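Local coordinates for aspartate aminotransferase (Thermotoga maritima, PDB 1O4S), which catalyses the pyridoxal-phosphate-dependent, reversible transfer of an amino group from L-aspartate to 2-oxoglutarate, giving oxaloacetate and L-glutamate, at residues B[79-82]-B[83-87]; B[116-119]-B[120-124]; B[201-205]-B[206-210]; B[224-227]-B[228-232]; B[233-236]-B[237-240]. All blocks are in the same frame, centred on the assembly; numbering follows the deposited sequence. Where two conformers were deposited one is given.

In the fold
Interactions 2 to 5 lie in or against one mixed sheet of the pyridoxal-phosphate-binding fold. Interactions 3 and 5 lie closest, their centres about 10 Å apart, because they lead into neighbouring parallel strands: Ile210 N lies 2.7 Å from Arg237 O. Interaction 4, the short helix before residues 233-240, packs on interaction 5, with Leu229 CD2 3.5 Å from Phe235 CE2. Interaction 2 reaches these strands too, Leu121 CD1 lying 3.9 Å from Val239 CG2. Interaction 1 stands apart, touching none of the others. None forms the cofactor site itself: bound pyridoxal phosphate is about 10 Å from the Phe118 side chain, about 12 Å from those of Phe225 and Tyr240, and about 13 Å from that of Leu83.

Interaction 1: B[79-82]-B[83-87]; sequences GIYE and LREGI
Arg84 turns back along the first turn of helix 81-95 to hold the loop that leads into it, with Ile80 at the N-cap position. Its NE-H meets Gly79 O at 3.0 Å in an almost straight bond (176°); the oxygen lies in the guanidinium plane, although NE stands above the carbonyl plane. A bend at chi3 (-71°) swings the guanidinium back toward that carbonyl, while Tyr81 CA covers one of its faces. Glycine suits position 79, since its positive phi would jam a CB against the preceding carbonyl. Replacing Arg84 with an alanine would probably leave Gly79 O without this donor and the entry to the helix freer to move.

The buried flank is apolar: Ile80 CG1 meets Leu83 CB at 3.6 Å, the two side chains crossing at about a right angle, and Leu83 continues onto Val106 and Ala287. Regular helix bonding follows, Gly86 N donating to Glu82 O at 2.8 Å. On the exposed flank the contacts are looser. Glu85 CB lies over one face of the Tyr81 ring, whose edge is met by Arg84 NH1, the ring and guanidinium planes being 80° apart. On this solvent side a water donates to Glu82 O but only weakly, at 3.4 Å, to Glu85 OE1.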
loop_
_atom_site.group_PDB
_atom_site.type_symbol
_atom_site.label_atom_id
_atom_site.label_comp_id
_atom_site.label_asym_id
_atom_site.label_seq_id
_atom_site.Cartn_x
_atom_site.Cartn_y
_atom_site.Cartn_z
ATOM N N GLY B 79 3.162 7.458 9.849
ATOM C CA GLY B 79 1.974 8.216 10.166
ATOM C C GLY B 79 2.328 9.468 10.947
ATOM O O GLY B 79 3.345 9.478 11.682
ATOM N N ILE B 80 1.528 10.519 10.791
ATOM C CA ILE B 80 1.786 11.771 11.509
ATOM C C ILE B 80 1.758 11.507 13.006
ATOM O O ILE B 80 0.926 10.731 13.474
ATOM C CB ILE B 80 0.758 12.899 11.154
ATOM C CG1 ILE B 80 -0.671 12.487 11.488
ATOM C CG2 ILE B 80 0.878 13.331 9.658
ATOM C CD1 ILE B 80 -1.691 13.578 11.260
ATOM N N TYR B 81 2.643 12.165 13.745
ATOM C CA TYR B 81 2.812 11.954 15.178
ATOM C C TYR B 81 1.509 12.032 15.931
ATOM O O TYR B 81 1.241 11.224 16.807
ATOM C CB TYR B 81 3.741 13.028 15.784
ATOM C CG TYR B 81 3.980 12.809 17.243
ATOM C CD1 TYR B 81 4.837 11.813 17.668
ATOM C CD2 TYR B 81 3.331 13.586 18.207
ATOM C CE1 TYR B 81 5.055 11.577 19.018
ATOM C CE2 TYR B 81 3.533 13.364 19.553
ATOM C CZ TYR B 81 4.416 12.356 19.956
ATOM O OH TYR B 81 4.652 12.122 21.303
ATOM N N GLU B 82 0.706 13.023 15.581
ATOM C CA GLU B 82 -0.555 13.298 16.273
ATOM C C GLU B 82 -1.561 12.134 16.164
ATOM O O GLU B 82 -2.263 11.800 17.145
ATOM C CB GLU B 82 -1.139 14.611 15.738
ATOM C CG GLU B 82 -0.340 15.867 16.187
ATOM C CD GLU B 82 0.954 16.226 15.377
ATOM O OE1 GLU B 82 1.267 15.640 14.275
ATOM O OE2 GLU B 82 1.697 17.148 15.876
ATOM N N LEU B 83 -1.575 11.475 15.004
ATOM C CA LEU B 83 -2.440 10.319 14.798
ATOM C C LEU B 83 -1.893 9.122 15.603
ATOM O O LEU B 83 -2.626 8.447 16.301
ATOM C CB LEU B 83 -2.605 9.987 13.309
ATOM C CG LEU B 83 -3.444 8.780 12.914
ATOM C CD1 LEU B 83 -4.828 8.803 13.622
ATOM C CD2 LEU B 83 -3.601 8.624 11.408
ATOM N N ARG B 84 -0.587 8.913 15.551
ATOM C CA ARG B 84 -0.000 7.829 16.311
ATOM C C ARG B 84 -0.206 8.003 17.811
ATOM O O ARG B 84 -0.555 7.043 18.500
ATOM C CB ARG B 84 1.466 7.692 15.964
ATOM C CG ARG B 84 1.658 7.070 14.597
ATOM C CD ARG B 84 3.094 6.696 14.316
ATOM N NE ARG B 84 3.923 7.888 14.125
ATOM C CZ ARG B 84 4.847 8.332 14.958
ATOM N NH1 ARG B 84 5.519 9.428 14.650
ATOM N NH2 ARG B 84 5.100 7.715 16.090
ATOM N N GLU B 85 -0.024 9.232 18.292
ATOM C CA GLU B 85 -0.231 9.576 19.672
ATOM C C GLU B 85 -1.696 9.417 20.058
ATOM O O GLU B 85 -1.996 8.883 21.112
ATOM C CB GLU B 85 0.244 11.005 19.921
ATOM C CG GLU B 85 0.042 11.490 21.346
ATOM C CD GLU B 85 0.367 12.965 21.489
ATOM O OE1 GLU B 85 -0.199 13.797 20.710
ATOM O OE2 GLU B 85 1.200 13.289 22.375
ATOM N N GLY B 86 -2.613 9.883 19.213
ATOM C CA GLY B 86 -4.038 9.701 19.470
ATOM C C GLY B 86 -4.417 8.229 19.577
ATOM O O GLY B 86 -5.104 7.835 20.505
ATOM N N ILE B 87 -3.958 7.415 18.631
ATOM C CA ILE B 87 -4.177 5.963 18.675
ATOM C C ILE B 87 -3.571 5.334 19.940
ATOM O O ILE B 87 -4.235 4.550 20.631
ATOM C CB ILE B 87 -3.617 5.308 17.437
ATOM C CG1 ILE B 87 -4.446 5.722 16.220
ATOM C CG2 ILE B 87 -3.609 3.798 17.611
ATOM C CD1 ILE B 87 -3.766 5.459 14.862
HETATM O O HOH W 1 -3.125 13.570 19.066
#

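Interaction 2: B[116-119]-B[120-124]; sequences NAFM and ALLDP
Phe118 and Leu122 meet where helix 109-121 ends, one turn apart. Leu122 CD1 lies 4.0 Å from Phe118 CB and approaches the aromatic ring obliquely. Beneath this apolar contact, Leu122 N donates to Phe118 O at 2.9 Å, although Leu122 has already left helical backbone angles. With chi1 at -60°, its CG stands beside its own backbone N and comes close to the same carbonyl, 3.2 Å from Phe118 O. Leu121 does much the same one residue earlier: its N donates to Ala117 O at 2.9 Å, and its CG packs beside that oxygen. Ala120 CB lies beside Asn116 O, which accepts from Ala120 N at 2.9 Å. The three bonds are bent, with N-H...O angles of 131° to 143°, and weaker three-residue bonds accompany them, a tightening common at a helix C-terminus.

Outside this first shell, Asn116 ND2 is held by Gln272, while Leu121 O accepts from Lys176 NZ. Ser15 of the second subunit is bonded to Met119 O, placing the helix end at the dimer interface, where long, flexible Met119 packs on Leu144 of that subunit. Within the chain, helix 262-275 covers Asn116, Met119 and Ala120, the small alanine suiting close packing on Val268; helix 138-144 covers Phe118 and Leu122, and strand 209-213 meets Phe118 through Ile211 and Leu121 through Tyr209.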
loop_
_atom_site.group_PDB
_atom_site.type_symbol
_atom_site.label_atom_id
_atom_site.label_comp_id
_atom_site.label_asym_id
_atom_site.label_seq_id
_atom_site.Cartn_x
_atom_site.Cartn_y
_atom_site.Cartn_z
ATOM N N ASN B 116 2.352 -6.067 6.488
ATOM C CA ASN B 116 3.589 -5.548 7.083
ATOM C C ASN B 116 4.100 -6.400 8.244
ATOM O O ASN B 116 5.304 -6.579 8.368
ATOM C CB ASN B 116 3.451 -4.108 7.580
ATOM C CG ASN B 116 3.299 -3.079 6.468
ATOM O OD1 ASN B 116 3.479 -3.352 5.272
ATOM N ND2 ASN B 116 2.983 -1.863 6.883
ATOM N N ALA B 117 3.188 -6.924 9.069
ATOM C CA ALA B 117 3.533 -7.839 10.170
ATOM C C ALA B 117 4.200 -9.118 9.662
ATOM O O ALA B 117 5.257 -9.549 10.164
ATOM C CB ALA B 117 2.280 -8.185 11.012
ATOM N N PHE B 118 3.585 -9.722 8.652
ATOM C CA PHE B 118 4.132 -10.938 8.073
ATOM C C PHE B 118 5.488 -10.666 7.428
ATOM O O PHE B 118 6.401 -11.445 7.584
ATOM C CB PHE B 118 3.146 -11.518 7.076
ATOM C CG PHE B 118 1.838 -11.960 7.713
ATOM C CD1 PHE B 118 1.837 -12.702 8.896
ATOM C CD2 PHE B 118 0.617 -11.668 7.111
ATOM C CE1 PHE B 118 0.643 -13.126 9.462
ATOM C CE2 PHE B 118 -0.573 -12.103 7.659
ATOM C CZ PHE B 118 -0.562 -12.815 8.837
ATOM N N MET B 119 5.612 -9.557 6.699
ATOM C CA MET B 119 6.870 -9.218 6.041
ATOM C C MET B 119 7.970 -8.904 7.098
ATOM O O MET B 119 9.168 -9.190 6.888
ATOM C CB MET B 119 6.681 -7.992 5.136
ATOM C CG MET B 119 5.879 -8.196 3.899
ATOM S SD MET B 119 6.700 -9.300 2.700
ATOM C CE MET B 119 7.922 -8.258 2.046
ATOM N N ALA B 120 7.557 -8.338 8.229
ATOM C CA ALA B 120 8.496 -7.919 9.250
ATOM C C ALA B 120 8.950 -9.062 10.111
ATOM O O ALA B 120 10.067 -9.045 10.585
ATOM C CB ALA B 120 7.917 -6.831 10.095
ATOM N N LEU B 121 8.119 -10.078 10.264
ATOM C CA LEU B 121 8.377 -11.140 11.208
ATOM C C LEU B 121 8.729 -12.473 10.574
ATOM O O LEU B 121 9.278 -13.332 11.256
ATOM C CB LEU B 121 7.148 -11.370 12.098
ATOM C CG LEU B 121 6.684 -10.214 12.957
ATOM C CD1 LEU B 121 5.509 -10.677 13.791
ATOM C CD2 LEU B 121 7.827 -9.691 13.810
ATOM N N LEU B 122 8.362 -12.687 9.322
ATOM C CA LEU B 122 8.534 -13.991 8.699
ATOM C C LEU B 122 9.780 -14.045 7.823
ATOM O O LEU B 122 9.943 -13.251 6.902
ATOM C CB LEU B 122 7.337 -14.355 7.839
ATOM C CG LEU B 122 5.957 -14.464 8.471
ATOM C CD1 LEU B 122 4.988 -15.081 7.444
ATOM C CD2 LEU B 122 5.974 -15.285 9.790
ATOM N N ASP B 123 10.671 -14.975 8.145
ATOM C CA ASP B 123 11.695 -15.439 7.208
ATOM C C ASP B 123 11.095 -16.545 6.336
ATOM O O ASP B 123 10.131 -17.205 6.716
ATOM C CB ASP B 123 12.912 -15.989 7.958
ATOM C CG ASP B 123 13.668 -14.924 8.691
ATOM O OD1 ASP B 123 13.992 -13.915 8.033
ATOM O OD2 ASP B 123 13.976 -15.015 9.909
ATOM N N PRO B 124 11.678 -16.758 5.167
ATOM C CA PRO B 124 11.219 -17.810 4.256
ATOM C C PRO B 124 11.083 -19.177 4.907
ATOM O O PRO B 124 11.995 -19.636 5.589
ATOM C CB PRO B 124 12.306 -17.833 3.183
ATOM C CG PRO B 124 12.805 -16.415 3.152
ATOM C CD PRO B 124 12.811 -16.004 4.597
#

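Interaction 3: B[201-205]-B[206-210]; sequences RLAKK and RNFYI
Ala203 is covered by the ring of Phe208, which folds back from the turn after helix 193-206. This is a CH-pi contact: Ala203 CA lies 3.8 Å from the ring centroid and only 12° off its normal. With chi1 at 65°, the ring of Phe208 sits between its own backbone N and carbonyl carbon, a crowded position that brings it over the helix. Alanine suits the opposing site because its short side chain lets the flat ring come down close to the backbone.

Apolar contacts extend from the ring: Leu202 CB meets Phe208 CZ at 3.8 Å and Ala203 CB meets CE1 of the same ring at 3.9 Å; Ala203 CB also touches Ile210 CG1. Farther out, Arg206 runs beside Leu202 and Lys205, its aliphatic portion touching both.

Two backbone hydrogen bonds finish the helix. Arg206 N donates to Leu202 O at 2.8 Å, and Phe208 N reaches Ala203 O at 3.2 Å, in the carbonyl plane and on a lone pair. Between them Asn207 takes a positive phi (62°), which asparagine adopts more readily than most residues other than glycine, turning the chain out of the helix toward strand 209-213.

The turn completes the beta-alpha-beta unit of strand 175-180, helix 193-206 and strand 209-213: Phe208 also packs on Val178 and Ile210 on Ile180, while strand 238-243 flanks strand 209-213.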
loop_
_atom_site.group_PDB
_atom_site.type_symbol
_atom_site.label_atom_id
_atom_site.label_comp_id
_atom_site.label_asym_id
_atom_site.label_seq_id
_atom_site.Cartn_x
_atom_site.Cartn_y
_atom_site.Cartn_z
ATOM N N ARG B 201 0.423 -17.380 27.390
ATOM C CA ARG B 201 1.369 -18.222 28.115
ATOM C C ARG B 201 2.214 -19.016 27.135
ATOM O O ARG B 201 3.434 -19.034 27.246
ATOM C CB ARG B 201 0.659 -19.198 29.078
ATOM C CG ARG B 201 0.249 -18.603 30.410
ATOM C CD ARG B 201 -0.170 -19.655 31.481
ATOM N NE ARG B 201 -1.469 -20.291 31.195
ATOM C CZ ARG B 201 -2.676 -19.743 31.445
ATOM N NH1 ARG B 201 -2.781 -18.530 32.003
ATOM N NH2 ARG B 201 -3.790 -20.415 31.129
ATOM N N LEU B 202 1.558 -19.684 26.193
ATOM C CA LEU B 202 2.253 -20.458 25.156
ATOM C C LEU B 202 3.280 -19.651 24.371
ATOM O O LEU B 202 4.320 -20.195 24.014
ATOM C CB LEU B 202 1.277 -21.017 24.121
ATOM C CG LEU B 202 0.671 -22.403 24.259
ATOM C CD1 LEU B 202 -0.063 -22.735 22.949
ATOM C CD2 LEU B 202 1.741 -23.455 24.571
ATOM N N ALA B 203 2.971 -18.383 24.091
ATOM C CA ALA B 203 3.840 -17.512 23.303
ATOM C C ALA B 203 5.152 -17.165 24.021
ATOM O O ALA B 203 6.203 -17.069 23.388
ATOM C CB ALA B 203 3.088 -16.224 22.900
ATOM N N LYS B 204 5.071 -16.935 25.331
ATOM C CA LYS B 204 6.250 -16.680 26.181
ATOM C C LYS B 204 7.157 -17.927 26.242
ATOM O O LYS B 204 8.363 -17.848 25.997
ATOM C CB LYS B 204 5.799 -16.253 27.602
ATOM C CG LYS B 204 6.902 -16.266 28.705
ATOM C CD LYS B 204 7.292 -14.868 29.254
ATOM C CE LYS B 204 6.512 -14.466 30.530
ATOM N NZ LYS B 204 7.026 -15.151 31.766
ATOM N N LYS B 205 6.527 -19.063 26.537
ATOM C CA LYS B 205 7.163 -20.387 26.662
ATOM C C LYS B 205 7.813 -20.897 25.370
ATOM O O LYS B 205 8.983 -21.276 25.361
ATOM C CB LYS B 205 6.074 -21.374 27.121
ATOM C CG LYS B 205 6.421 -22.851 27.249
ATOM C CD LYS B 205 5.263 -23.537 28.012
ATOM C CE LYS B 205 5.049 -25.013 27.646
ATOM N NZ LYS B 205 5.838 -25.935 28.485
ATOM N N ARG B 206 7.043 -20.895 24.289
ATOM C CA ARG B 206 7.413 -21.581 23.057
ATOM C C ARG B 206 7.954 -20.609 21.999
ATOM O O ARG B 206 8.202 -21.011 20.862
ATOM C CB ARG B 206 6.212 -22.368 22.515
ATOM C CG ARG B 206 5.621 -23.410 23.506
ATOM C CD ARG B 206 6.560 -24.568 23.863
ATOM N NE ARG B 206 7.149 -25.169 22.663
ATOM C CZ ARG B 206 6.631 -26.188 21.959
ATOM N NH1 ARG B 206 5.495 -26.795 22.329
ATOM N NH2 ARG B 206 7.267 -26.606 20.865
ATOM N N ASN B 207 8.109 -19.338 22.386
ATOM C CA ASN B 207 8.763 -18.295 21.580
ATOM C C ASN B 207 8.123 -17.943 20.221
ATOM O O ASN B 207 8.743 -18.105 19.177
ATOM C CB ASN B 207 10.238 -18.664 21.382
ATOM C CG ASN B 207 11.070 -17.501 20.895
ATOM O OD1 ASN B 207 10.746 -16.341 21.158
ATOM N ND2 ASN B 207 12.156 -17.805 20.179
ATOM N N PHE B 208 6.883 -17.460 20.242
ATOM C CA PHE B 208 6.230 -17.000 19.024
ATOM C C PHE B 208 5.399 -15.741 19.288
ATOM O O PHE B 208 5.072 -15.437 20.433
ATOM C CB PHE B 208 5.384 -18.119 18.359
ATOM C CG PHE B 208 4.190 -18.597 19.178
ATOM C CD1 PHE B 208 2.978 -17.918 19.144
ATOM C CD2 PHE B 208 4.275 -19.762 19.955
ATOM C CE1 PHE B 208 1.873 -18.369 19.884
ATOM C CE2 PHE B 208 3.169 -20.225 20.698
ATOM C CZ PHE B 208 1.974 -19.528 20.664
ATOM N N TYR B 209 5.086 -15.021 18.213
ATOM C CA TYR B 209 4.271 -13.806 18.267
ATOM C C TYR B 209 2.812 -14.130 18.135
ATOM O O TYR B 209 2.433 -15.061 17.406
ATOM C CB TYR B 209 4.615 -12.854 17.129
ATOM C CG TYR B 209 5.927 -12.161 17.296
ATOM C CD1 TYR B 209 6.030 -11.028 18.082
ATOM C CD2 TYR B 209 7.076 -12.632 16.649
ATOM C CE1 TYR B 209 7.243 -10.387 18.246
ATOM C CE2 TYR B 209 8.307 -11.983 16.786
ATOM C CZ TYR B 209 8.382 -10.862 17.593
ATOM O OH TYR B 209 9.594 -10.208 17.765
ATOM N N ILE B 210 1.989 -13.364 18.842
ATOM C CA ILE B 210 0.550 -13.432 18.650
ATOM C C ILE B 210 0.177 -12.201 17.850
ATOM O O ILE B 210 0.412 -11.087 18.297
ATOM C CB ILE B 210 -0.221 -13.451 19.982
ATOM C CG1 ILE B 210 0.108 -14.725 20.776
ATOM C CG2 ILE B 210 -1.742 -13.352 19.705
ATOM C CD1 ILE B 210 -0.505 -14.736 22.137
#

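Interaction 4: B[224-227]-B[228-232]; sequences EFTS and ILDVS
Ser227 and Asp230 face each other in a capping box at the start of the short, weakly bonded helix at about 228-231. Ser227 OG stands anti to its own backbone N (chi1 170°), which turns it toward the helix's first amides, and it accepts from Leu229 N at 3.0 Å. Asp230 reaches back: with its CG set beside its own backbone N, OD1 takes the N-H of Ser227 N at 2.9 Å in a nearly straight bond (174°). That N-H arrives on the anti side of OD1, 30° out of the carboxylate plane. Serine and aspartate suit these places, being short acceptors that can meet amides left without a preceding helical turn. A leucine in place of Asp230 would probably leave Ser227 N without its acceptor and break the capping box, leaving only the serine half of it.

Thr226 lies beside the box. Its CG2 touches Asp230 CB at 3.8 Å, the two side chains crossing obliquely. CG2 also touches Val231 CG1, the Thr226 and Val231 side chains crossing at about a right angle.

Glu214 bonds both Ser227 OG and Ile228 N, adding a second carboxylate to the cap, and Tyr95 of helix 81-95 packs on Ser227, Leu229 and Asp230. The return backbone bond, Asp230 N to Ser227 O, is 2.9 Å long, and its donor stands well above the carbonyl plane.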
loop_
_atom_site.group_PDB
_atom_site.type_symbol
_atom_site.label_atom_id
_atom_site.label_comp_id
_atom_site.label_asym_id
_atom_site.label_seq_id
_atom_site.Cartn_x
_atom_site.Cartn_y
_atom_site.Cartn_z
ATOM N N GLU B 224 -18.847 -10.294 26.737
ATOM C CA GLU B 224 -17.800 -11.338 26.778
ATOM C C GLU B 224 -16.583 -11.077 25.865
ATOM O O GLU B 224 -15.648 -11.876 25.901
ATOM C CB GLU B 224 -18.389 -12.741 26.459
ATOM C CG GLU B 224 -18.527 -13.678 27.658
ATOM C CD GLU B 224 -19.618 -13.247 28.597
ATOM O OE1 GLU B 224 -20.368 -14.122 29.069
ATOM O OE2 GLU B 224 -19.729 -12.036 28.860
ATOM N N PHE B 225 -16.568 -10.007 25.052
ATOM C CA PHE B 225 -15.383 -9.733 24.229
ATOM C C PHE B 225 -14.153 -9.531 25.089
ATOM O O PHE B 225 -14.144 -8.703 25.986
ATOM C CB PHE B 225 -15.523 -8.523 23.274
ATOM C CG PHE B 225 -14.262 -8.267 22.471
ATOM C CD1 PHE B 225 -13.849 -9.184 21.517
ATOM C CD2 PHE B 225 -13.471 -7.153 22.714
ATOM C CE1 PHE B 225 -12.683 -9.013 20.815
ATOM C CE2 PHE B 225 -12.292 -6.953 22.006
ATOM C CZ PHE B 225 -11.894 -7.888 21.053
ATOM N N THR B 226 -13.120 -10.309 24.776
ATOM C CA THR B 226 -11.798 -10.196 25.368
ATOM C C THR B 226 -10.798 -9.885 24.254
ATOM O O THR B 226 -10.720 -10.617 23.258
ATOM C CB THR B 226 -11.409 -11.526 26.023
ATOM O OG1 THR B 226 -12.406 -11.926 26.985
ATOM C CG2 THR B 226 -10.141 -11.371 26.818
ATOM N N SER B 227 -10.032 -8.819 24.444
ATOM C CA SER B 227 -8.955 -8.440 23.539
ATOM C C SER B 227 -7.707 -9.154 23.998
ATOM O O SER B 227 -7.567 -9.438 25.188
ATOM C CB SER B 227 -8.721 -6.935 23.616
ATOM O OG SER B 227 -7.555 -6.551 22.950
ATOM N N ILE B 228 -6.794 -9.428 23.075
ATOM C CA ILE B 228 -5.478 -9.908 23.474
ATOM C C ILE B 228 -4.825 -8.908 24.439
ATOM O O ILE B 228 -4.014 -9.291 25.276
ATOM C CB ILE B 228 -4.553 -10.180 22.252
ATOM C CG1 ILE B 228 -3.429 -11.184 22.629
ATOM C CG2 ILE B 228 -3.951 -8.864 21.695
ATOM C CD1 ILE B 228 -3.934 -12.575 23.040
ATOM N N LEU B 229 -5.168 -7.634 24.304
ATOM C CA LEU B 229 -4.682 -6.598 25.223
ATOM C C LEU B 229 -5.344 -6.613 26.638
ATOM O O LEU B 229 -4.854 -5.943 27.551
ATOM C CB LEU B 229 -4.831 -5.227 24.581
ATOM C CG LEU B 229 -4.127 -5.061 23.218
ATOM C CD1 LEU B 229 -4.213 -3.605 22.793
ATOM C CD2 LEU B 229 -2.684 -5.509 23.212
ATOM N N ASP B 230 -6.443 -7.359 26.795
ATOM C CA ASP B 230 -7.012 -7.687 28.121
ATOM C C ASP B 230 -6.204 -8.733 28.917
ATOM O O ASP B 230 -6.209 -8.723 30.150
ATOM C CB ASP B 230 -8.458 -8.188 27.970
ATOM C CG ASP B 230 -9.469 -7.048 27.687
ATOM O OD1 ASP B 230 -10.391 -7.262 26.876
ATOM O OD2 ASP B 230 -9.424 -5.932 28.245
ATOM N N VAL B 231 -5.519 -9.624 28.200
ATOM C CA VAL B 231 -4.800 -10.757 28.803
ATOM C C VAL B 231 -3.262 -10.704 28.667
ATOM O O VAL B 231 -2.557 -11.588 29.143
ATOM C CB VAL B 231 -5.316 -12.099 28.233
ATOM C CG1 VAL B 231 -6.792 -12.297 28.602
ATOM C CG2 VAL B 231 -5.125 -12.183 26.723
ATOM N N SER B 232 -2.749 -9.670 28.016
ATOM C CA SER B 232 -1.318 -9.517 27.843
ATOM C C SER B 232 -0.867 -8.446 28.812
ATOM O O SER B 232 -1.675 -7.659 29.291
ATOM C CB SER B 232 -0.992 -9.100 26.404
ATOM O OG SER B 232 -1.195 -7.706 26.183
#

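Interaction 5: B[233-236]-B[237-240]; sequences EGFD and RIVY
Phe235 O accepts from Ile238 N at 3.2 Å, the bond that closes a type I beta turn leading into strand 238-243. The N-H points well at the oxygen (165°), yet the nitrogen stands above the carbonyl plane, 79° out of it. Asp236 and Arg237 occupy the corner, and Asp236 CB lies over one face of the Arg237 guanidinium, offset toward its rim. Gly234 precedes the turn with a positive phi, which favours glycine there.

The inner side is apolar. Phe235 CG is turned beside its own backbone N (chi1 -76°), which sets the ring along the start of the strand: CD2 meets Ile238 CB at 4.0 Å, the side chains crossing at about a right angle, and CE2 meets Tyr240 CB at 4.1 Å. Tyr240 CB and Ile238 O both lie at the ring edge, the carbonyl oxygen in the ring plane. A broad aromatic fits here because it spans residues two apart on the strand, and Leu229 and Ile259 pack against it from the surrounding fold.

Tyr240 OH is bonded to Asn242, and Val239 turns to Ala117 and Leu121 of helix 109-121. At the turn, a water accepts from Arg237 N at 3.0 Å and donates weakly to Gly234 O at 3.5 Å.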
loop_
_atom_site.group_PDB
_atom_site.type_symbol
_atom_site.label_atom_id
_atom_site.label_comp_id
_atom_site.label_asym_id
_atom_site.label_seq_id
_atom_site.Cartn_x
_atom_site.Cartn_y
_atom_site.Cartn_z
ATOM N N GLU B 233 0.414 -8.478 29.152
ATOM C CA GLU B 233 1.125 -7.306 29.662
ATOM C C GLU B 233 2.230 -7.102 28.632
ATOM O O GLU B 233 2.961 -8.067 28.284
ATOM C CB GLU B 233 1.784 -7.550 31.029
ATOM C CG GLU B 233 0.851 -7.794 32.217
ATOM C CD GLU B 233 1.548 -8.519 33.368
ATOM O OE1 GLU B 233 2.794 -8.733 33.304
ATOM O OE2 GLU B 233 0.848 -8.889 34.347
ATOM N N GLY B 234 2.377 -5.880 28.147
ATOM C CA GLY B 234 3.450 -5.589 27.215
ATOM C C GLY B 234 3.261 -6.186 25.831
ATOM O O GLY B 234 2.355 -6.988 25.570
ATOM N N PHE B 235 4.144 -5.794 24.932
ATOM C CA PHE B 235 3.972 -6.125 23.529
ATOM C C PHE B 235 5.120 -6.976 22.994
ATOM O O PHE B 235 5.287 -7.082 21.778
ATOM C CB PHE B 235 3.826 -4.828 22.709
ATOM C CG PHE B 235 2.480 -4.171 22.826
ATOM C CD1 PHE B 235 2.254 -3.168 23.755
ATOM C CD2 PHE B 235 1.441 -4.536 21.987
ATOM C CE1 PHE B 235 0.988 -2.556 23.857
ATOM C CE2 PHE B 235 0.211 -3.939 22.069
ATOM C CZ PHE B 235 -0.023 -2.937 23.007
ATOM N N ASP B 236 5.889 -7.624 23.876
ATOM C CA ASP B 236 7.090 -8.366 23.434
ATOM C C ASP B 236 6.780 -9.427 22.389
ATOM O O ASP B 236 7.566 -9.654 21.449
ATOM C CB ASP B 236 7.838 -8.994 24.605
ATOM C CG ASP B 236 8.756 -8.007 25.291
ATOM O OD1 ASP B 236 9.288 -8.363 26.378
ATOM O OD2 ASP B 236 9.004 -6.860 24.806
ATOM N N ARG B 237 5.616 -10.046 22.558
ATOM C CA ARG B 237 5.152 -11.094 21.683
ATOM C C ARG B 237 3.768 -10.787 21.129
ATOM O O ARG B 237 3.097 -11.669 20.644
ATOM C CB ARG B 237 5.174 -12.414 22.451
ATOM C CG ARG B 237 6.591 -12.968 22.652
ATOM C CD ARG B 237 6.719 -13.977 23.782
ATOM N NE ARG B 237 7.249 -13.398 25.038
ATOM C CZ ARG B 237 6.519 -12.889 26.046
ATOM N NH1 ARG B 237 5.178 -12.863 26.001
ATOM N NH2 ARG B 237 7.142 -12.398 27.119
ATOM N N ILE B 238 3.354 -9.527 21.157
ATOM C CA ILE B 238 2.022 -9.157 20.659
ATOM C C ILE B 238 2.114 -8.192 19.501
ATOM O O ILE B 238 2.790 -7.182 19.603
ATOM C CB ILE B 238 1.183 -8.501 21.767
ATOM C CG1 ILE B 238 1.108 -9.397 23.014
ATOM C CG2 ILE B 238 -0.217 -8.139 21.240
ATOM C CD1 ILE B 238 0.363 -10.709 22.809
ATOM N N VAL B 239 1.400 -8.501 18.421
ATOM C CA VAL B 239 1.185 -7.565 17.322
ATOM C C VAL B 239 -0.317 -7.289 17.294
ATOM O O VAL B 239 -1.104 -8.178 17.007
ATOM C CB VAL B 239 1.668 -8.131 15.944
ATOM C CG1 VAL B 239 1.390 -7.166 14.825
ATOM C CG2 VAL B 239 3.165 -8.464 15.990
ATOM N N TYR B 240 -0.702 -6.063 17.597
ATOM C CA TYR B 240 -2.090 -5.702 17.680
ATOM C C TYR B 240 -2.489 -4.951 16.414
ATOM O O TYR B 240 -1.816 -4.015 16.008
ATOM C CB TYR B 240 -2.311 -4.867 18.940
ATOM C CG TYR B 240 -3.703 -4.328 19.109
ATOM C CD1 TYR B 240 -4.726 -5.126 19.648
ATOM C CD2 TYR B 240 -4.011 -2.994 18.725
ATOM C CE1 TYR B 240 -6.039 -4.605 19.804
ATOM C CE2 TYR B 240 -5.292 -2.473 18.885
ATOM C CZ TYR B 240 -6.309 -3.277 19.415
ATOM O OH TYR B 240 -7.559 -2.747 19.592
HETATM O O HOH W 2 3.800 -10.115 25.001
#